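Local coordinates for flagellar protein FlgA (Thermotoga maritima, PDB 3FRN), which is a periplasmic protein that probably acts as a chaperone in assembling the P-ring of the flagellar basal body, at residues A[108-122]-A[125-139]. Numbering follows the deposited sequence.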
loop_
_atom_site.group_PDB
_atom_site.type_symbol
_atom_site.label_atom_id
_atom_site.label_comp_id
_atom_site.label_asym_id
_atom_site.label_seq_id
_atom_site.Cartn_x
_atom_site.Cartn_y
_atom_site.Cartn_z
ATOM N N GLU A 108 15.610 22.193 -14.888
ATOM C CA GLU A 108 15.146 22.882 -13.690
ATOM C C GLU A 108 13.746 23.389 -13.974
ATOM O O GLU A 108 13.590 24.363 -14.703
ATOM C CB GLU A 108 16.032 24.073 -13.327
ATOM C CG GLU A 108 17.462 23.742 -12.991
ATOM C CD GLU A 108 18.357 23.805 -14.207
ATOM O OE1 GLU A 108 19.114 24.791 -14.345
ATOM O OE2 GLU A 108 18.286 22.877 -15.034
ATOM N N PRO A 109 12.721 22.718 -13.417
ATOM C CA PRO A 109 11.347 23.140 -13.665
ATOM C C PRO A 109 11.021 24.477 -13.009
ATOM O O PRO A 109 11.610 24.828 -11.983
ATOM C CB PRO A 109 10.523 22.031 -13.011
ATOM C CG PRO A 109 11.409 21.491 -11.948
ATOM C CD PRO A 109 12.781 21.533 -12.540
ATOM N N GLN A 110 10.105 25.220 -13.618
ATOM C CA GLN A 110 9.561 26.413 -12.993
ATOM C C GLN A 110 8.446 26.005 -12.041
ATOM O O GLN A 110 8.462 26.358 -10.861
ATOM C CB GLN A 110 8.992 27.360 -14.040
ATOM C CG GLN A 110 10.010 28.054 -14.922
ATOM C CD GLN A 110 9.347 29.083 -15.811
ATOM O OE1 GLN A 110 8.118 29.107 -15.935
ATOM N NE2 GLN A 110 10.149 29.946 -16.429
ATOM N N THR A 111 7.484 25.252 -12.573
ATOM C CA THR A 111 6.294 24.850 -11.832
ATOM C C THR A 111 6.158 23.332 -11.840
ATOM O O THR A 111 6.544 22.668 -12.805
ATOM C CB THR A 111 5.029 25.465 -12.458
ATOM O OG1 THR A 111 5.366 26.697 -13.113
ATOM C CG2 THR A 111 3.952 25.713 -11.390
ATOM N N ILE A 112 5.637 22.781 -10.749
ATOM C CA ILE A 112 5.357 21.349 -10.670
ATOM C C ILE A 112 3.931 21.150 -10.167
ATOM O O ILE A 112 3.649 21.380 -8.989
ATOM C CB ILE A 112 6.368 20.605 -9.765
ATOM C CG1 ILE A 112 7.797 20.804 -10.287
ATOM C CG2 ILE A 112 6.027 19.108 -9.690
ATOM C CD1 ILE A 112 8.881 20.362 -9.341
ATOM N N ARG A 113 3.033 20.748 -11.066
ATOM C CA ARG A 113 1.626 20.536 -10.722
ATOM C C ARG A 113 1.238 19.063 -10.862
ATOM O O ARG A 113 1.482 18.444 -11.903
ATOM C CB ARG A 113 0.721 21.419 -11.591
ATOM C CG ARG A 113 -0.760 21.391 -11.215
ATOM C CD ARG A 113 -1.616 22.184 -12.211
ATOM N NE ARG A 113 -1.529 21.644 -13.570
ATOM C CZ ARG A 113 -2.309 22.006 -14.587
ATOM N NH1 ARG A 113 -3.260 22.920 -14.421
ATOM N NH2 ARG A 113 -2.135 21.445 -15.779
ATOM N N VAL A 114 0.636 18.510 -9.805
ATOM C CA VAL A 114 0.270 17.090 -9.768
ATOM C C VAL A 114 -1.243 16.900 -9.623
ATOM O O VAL A 114 -1.864 17.478 -8.713
ATOM C CB VAL A 114 1.011 16.347 -8.627
ATOM C CG1 VAL A 114 0.472 14.939 -8.442
ATOM C CG2 VAL A 114 2.489 16.303 -8.906
ATOM N N THR A 115 -1.828 16.089 -10.523
ATOM C CA THR A 115 -3.276 15.819 -10.459
ATOM C C THR A 115 -3.527 14.313 -10.491
ATOM O O THR A 115 -2.804 13.569 -11.158
ATOM C CB THR A 115 -4.019 16.470 -11.654
ATOM O OG1 THR A 115 -3.364 17.733 -11.932
ATOM C CG2 THR A 115 -5.529 16.686 -11.361
ATOM N N LYS A 116 -4.553 13.870 -9.769
ATOM C CA LYS A 116 -4.940 12.461 -9.731
ATOM C C LYS A 116 -5.649 12.061 -11.015
ATOM O O LYS A 116 -6.626 12.699 -11.413
ATOM C CB LYS A 116 -5.844 12.197 -8.519
ATOM C CG LYS A 116 -6.312 10.754 -8.365
ATOM C CD LYS A 116 -6.875 10.498 -6.971
ATOM C CE LYS A 116 -7.553 9.134 -6.872
ATOM N NZ LYS A 116 -8.953 9.135 -7.421
ATOM N N ILE A 117 -5.155 11.011 -11.662
ATOM C CA ILE A 117 -5.819 10.475 -12.847
ATOM C C ILE A 117 -6.818 9.412 -12.409
ATOM O O ILE A 117 -8.004 9.488 -12.728
ATOM C CB ILE A 117 -4.809 9.908 -13.875
ATOM C CG1 ILE A 117 -3.864 11.011 -14.363
ATOM C CG2 ILE A 117 -5.529 9.272 -15.060
ATOM C CD1 ILE A 117 -4.572 12.254 -14.890
ATOM N N SER A 118 -6.320 8.434 -11.661
ATOM C CA SER A 118 -7.140 7.389 -11.074
ATOM C C SER A 118 -6.464 6.908 -9.795
ATOM O O SER A 118 -5.638 7.620 -9.211
ATOM C CB SER A 118 -7.302 6.222 -12.053
ATOM O OG SER A 118 -6.064 5.535 -12.229
ATOM N N LYS A 119 -6.813 5.695 -9.376
ATOM C CA LYS A 119 -6.188 5.055 -8.227
ATOM C C LYS A 119 -4.713 4.771 -8.517
ATOM O O LYS A 119 -4.387 4.065 -9.480
ATOM C CB LYS A 119 -6.936 3.762 -7.884
ATOM C CG LYS A 119 -6.495 3.090 -6.599
ATOM C CD LYS A 119 -7.084 1.692 -6.498
ATOM C CE LYS A 119 -6.498 0.921 -5.326
ATOM N NZ LYS A 119 -6.788 1.570 -4.016
ATOM N N ASN A 120 -3.842 5.360 -7.693
ATOM C CA ASN A 120 -2.381 5.164 -7.748
ATOM C C ASN A 120 -1.666 5.770 -8.965
ATOM O O ASN A 120 -0.503 5.467 -9.226
ATOM C CB ASN A 120 -2.008 3.679 -7.589
ATOM C CG ASN A 120 -2.437 3.110 -6.259
ATOM O OD1 ASN A 120 -2.514 3.824 -5.257
ATOM N ND2 ASN A 120 -2.728 1.814 -6.240
ATOM N N LEU A 121 -2.372 6.627 -9.695
ATOM C CA LEU A 121 -1.874 7.196 -10.938
ATOM C C LEU A 121 -2.018 8.720 -10.925
ATOM O O LEU A 121 -3.120 9.257 -10.786
ATOM C CB LEU A 121 -2.637 6.593 -12.117
ATOM C CG LEU A 121 -2.223 6.950 -13.546
ATOM C CD1 LEU A 121 -0.875 6.393 -13.874
ATOM C CD2 LEU A 121 -3.264 6.411 -14.526
ATOM N N PHE A 122 -0.893 9.416 -11.056
ATOM C CA PHE A 122 -0.899 10.868 -10.998
ATOM C C PHE A 122 -0.223 11.472 -12.218
ATOM O O PHE A 122 0.758 10.917 -12.722
ATOM C CB PHE A 122 -0.226 11.351 -9.704
ATOM C CG PHE A 122 -1.040 11.081 -8.468
ATOM C CD1 PHE A 122 -1.904 12.049 -7.963
ATOM C CD2 PHE A 122 -0.956 9.855 -7.814
ATOM C CE1 PHE A 122 -2.674 11.800 -6.825
ATOM C CE2 PHE A 122 -1.726 9.595 -6.678
ATOM C CZ PHE A 122 -2.582 10.569 -6.186
ATOM N N PHE A 125 2.833 17.471 -14.006
ATOM C CA PHE A 125 3.079 18.444 -15.049
ATOM C C PHE A 125 4.259 19.338 -14.695
ATOM O O PHE A 125 4.285 19.954 -13.619
ATOM C CB PHE A 125 1.831 19.296 -15.281
ATOM C CG PHE A 125 2.063 20.448 -16.206
ATOM C CD1 PHE A 125 2.326 20.225 -17.554
ATOM C CD2 PHE A 125 2.028 21.758 -15.730
ATOM C CE1 PHE A 125 2.545 21.282 -18.419
ATOM C CE2 PHE A 125 2.245 22.822 -16.588
ATOM C CZ PHE A 125 2.502 22.584 -17.935
ATOM N N LEU A 126 5.220 19.428 -15.612
ATOM C CA LEU A 126 6.412 20.245 -15.396
ATOM C C LEU A 126 6.507 21.349 -16.430
ATOM O O LEU A 126 6.515 21.078 -17.630
ATOM C CB LEU A 126 7.679 19.373 -15.461
ATOM C CG LEU A 126 7.696 18.077 -14.658
ATOM C CD1 LEU A 126 9.013 17.293 -14.932
ATOM C CD2 LEU A 126 7.546 18.377 -13.182
ATOM N N ARG A 127 6.564 22.589 -15.969
ATOM C CA ARG A 127 6.847 23.714 -16.822
ATOM C C ARG A 127 8.304 24.047 -16.812
ATOM O O ARG A 127 8.915 24.236 -15.781
ATOM C CB ARG A 127 6.064 24.952 -16.407
ATOM C CG ARG A 127 5.469 25.754 -17.559
ATOM C CD ARG A 127 6.502 26.397 -18.491
ATOM N NE ARG A 127 5.999 27.602 -19.156
ATOM C CZ ARG A 127 6.262 27.975 -20.406
ATOM N NH1 ARG A 127 7.042 27.263 -21.179
ATOM N NH2 ARG A 127 5.734 29.088 -20.887
ATOM N N PHE A 128 8.842 24.145 -18.001
ATOM C CA PHE A 128 10.218 24.581 -18.148
ATOM C C PHE A 128 10.190 25.915 -18.885
ATOM O O PHE A 128 9.195 26.231 -19.553
ATOM C CB PHE A 128 11.048 23.526 -18.902
ATOM C CG PHE A 128 11.154 22.222 -18.180
ATOM C CD1 PHE A 128 12.134 22.026 -17.218
ATOM C CD2 PHE A 128 10.265 21.191 -18.445
ATOM C CE1 PHE A 128 12.229 20.812 -16.542
ATOM C CE2 PHE A 128 10.349 19.996 -17.763
ATOM C CZ PHE A 128 11.332 19.803 -16.817
ATOM N N PRO A 129 11.260 26.723 -18.743
ATOM C CA PRO A 129 11.338 27.972 -19.505
ATOM C C PRO A 129 11.068 27.789 -21.009
ATOM O O PRO A 129 10.453 28.657 -21.625
ATOM C CB PRO A 129 12.778 28.435 -19.261
ATOM C CG PRO A 129 13.126 27.865 -17.923
ATOM C CD PRO A 129 12.428 26.540 -17.856
ATOM N N ASP A 130 11.487 26.657 -21.574
ATOM C CA ASP A 130 11.329 26.408 -23.008
ATOM C C ASP A 130 10.112 25.567 -23.419
ATOM O O ASP A 130 9.571 25.765 -24.507
ATOM C CB ASP A 130 12.623 25.837 -23.620
ATOM C CG ASP A 130 12.975 24.441 -23.105
ATOM O OD1 ASP A 130 13.541 23.658 -23.897
ATOM O OD2 ASP A 130 12.712 24.119 -21.925
ATOM N N THR A 131 9.671 24.657 -22.553
ATOM C CA THR A 131 8.660 23.660 -22.933
ATOM C C THR A 131 7.928 23.055 -21.719
ATOM O O THR A 131 8.073 23.537 -20.589
ATOM C CB THR A 131 9.295 22.540 -23.816
ATOM O OG1 THR A 131 8.272 21.772 -24.443
ATOM C CG2 THR A 131 10.172 21.615 -22.993
ATOM N N TYR A 132 7.152 21.998 -21.966
ATOM C CA TYR A 132 6.338 21.342 -20.945
ATOM C C TYR A 132 6.526 19.820 -20.998
ATOM O O TYR A 132 6.587 19.244 -22.086
ATOM C CB TYR A 132 4.852 21.690 -21.167
ATOM C CG TYR A 132 4.188 20.858 -22.255
ATOM C CD1 TYR A 132 3.416 19.738 -21.935
ATOM C CD2 TYR A 132 4.370 21.165 -23.605
ATOM C CE1 TYR A 132 2.830 18.960 -22.928
ATOM C CE2 TYR A 132 3.789 20.392 -24.606
ATOM C CZ TYR A 132 3.014 19.296 -24.263
ATOM O OH TYR A 132 2.433 18.528 -25.251
ATOM N N VAL A 133 6.636 19.171 -19.834
ATOM C CA VAL A 133 6.544 17.704 -19.753
ATOM C C VAL A 133 5.454 17.248 -18.766
ATOM O O VAL A 133 5.429 17.689 -17.621
ATOM C CB VAL A 133 7.897 17.057 -19.357
ATOM C CG1 VAL A 133 7.833 15.537 -19.450
ATOM C CG2 VAL A 133 9.022 17.578 -20.223
ATOM N N THR A 134 4.545 16.381 -19.222
ATOM C CA THR A 134 3.638 15.650 -18.319
ATOM C C THR A 134 4.132 14.193 -18.123
ATOM O O THR A 134 4.358 13.457 -19.094
ATOM C CB THR A 134 2.176 15.693 -18.811
ATOM O OG1 THR A 134 1.893 16.995 -19.343
ATOM C CG2 THR A 134 1.165 15.386 -17.668
ATOM N N LEU A 135 4.347 13.801 -16.870
ATOM C CA LEU A 135 4.700 12.419 -16.554
ATOM C C LEU A 135 3.517 11.803 -15.844
ATOM O O LEU A 135 3.065 12.335 -14.824
ATOM C CB LEU A 135 5.884 12.336 -15.598
ATOM C CG LEU A 135 7.094 13.258 -15.695
ATOM C CD1 LEU A 135 7.805 13.223 -14.360
ATOM C CD2 LEU A 135 8.018 12.796 -16.790
ATOM N N ASN A 136 3.016 10.691 -16.380
ATOM C CA ASN A 136 2.017 9.902 -15.673
ATOM C C ASN A 136 2.780 8.898 -14.826
ATOM O O ASN A 136 3.573 8.097 -15.340
ATOM C CB ASN A 136 1.025 9.240 -16.636
ATOM C CG ASN A 136 0.060 10.240 -17.260
ATOM O OD1 ASN A 136 -1.002 9.867 -17.759
ATOM N ND2 ASN A 136 0.421 11.516 -17.229
ATOM N N MET A 137 2.593 9.001 -13.515
ATOM C CA MET A 137 3.404 8.240 -12.579
ATOM C C MET A 137 2.556 7.261 -11.751
ATOM O O MET A 137 1.559 7.645 -11.138
ATOM C CB MET A 137 4.255 9.189 -11.706
ATOM C CG MET A 137 5.322 10.001 -12.526
ATOM S SD MET A 137 6.612 10.857 -11.585
ATOM C CE MET A 137 7.709 9.525 -11.169
ATOM N N LEU A 138 2.945 5.989 -11.786
ATOM C CA LEU A 138 2.308 4.949 -10.990
ATOM C C LEU A 138 2.992 4.874 -9.630
ATOM O O LEU A 138 4.219 4.761 -9.539
ATOM C CB LEU A 138 2.375 3.598 -11.708
ATOM C CG LEU A 138 1.749 2.336 -11.096
ATOM C CD1 LEU A 138 0.226 2.329 -11.145
ATOM C CD2 LEU A 138 2.289 1.132 -11.830
ATOM N N LEU A 139 2.179 4.951 -8.583
ATOM C CA LEU A 139 2.666 4.927 -7.219
ATOM C C LEU A 139 2.609 3.515 -6.637
ATOM O O LEU A 139 1.605 2.821 -6.770
ATOM C CB LEU A 139 1.842 5.885 -6.353
ATOM C CG LEU A 139 2.305 7.334 -6.180
ATOM C CD1 LEU A 139 2.334 8.095 -7.500
ATOM C CD2 LEU A 139 1.418 8.043 -5.168
#
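Arg113 pairs with Phe125, and Phe122 with Met137, in a three-stranded antiparallel meander of the HotDog-like domain, where strand 121-127 runs between strands 111-118 and 132-148. Two backbone hydrogen bonds close each pair: Phe125 N lies 2.7 Å from Arg113 O, and Met137 N 2.8 Å from Phe122 O. In the type II turn Ser118-Leu121, Asn120 holds the third position, and its O accepts a hydrogen bond from Leu139 N; asparagine tolerates the positive phi (70°) needed there, and its ND2 donates a hydrogen bond to Phe171 O.

Among apolar contacts, branched Ile112 and Leu126 lie side by side, Ile112 CG1 3.8 Å from Leu126 CD2, and Ile112 also packs on Ala78 of helix 74-87. Leu139 crosses Phe122 at about a right angle, its two methyls reaching Phe122 CD2 and CE2, with Leu139 CD1 3.7 Å from Phe122 CD2. The buried Phe128 ring runs alongside Pro109, Phe128 CE1 3.7 Å from Pro109 N; an alanine here would probably leave Pro109 without this aromatic neighbour and open a gap beside Pro104.

Long, polar-ended Arg113 suits an exposed position. Its chain bends at chi3 (61°), bringing the guanidinium obliquely against Phe125, the two planes 56° apart, where Arg113 NE comes within 4.2 Å of Phe125 CD2.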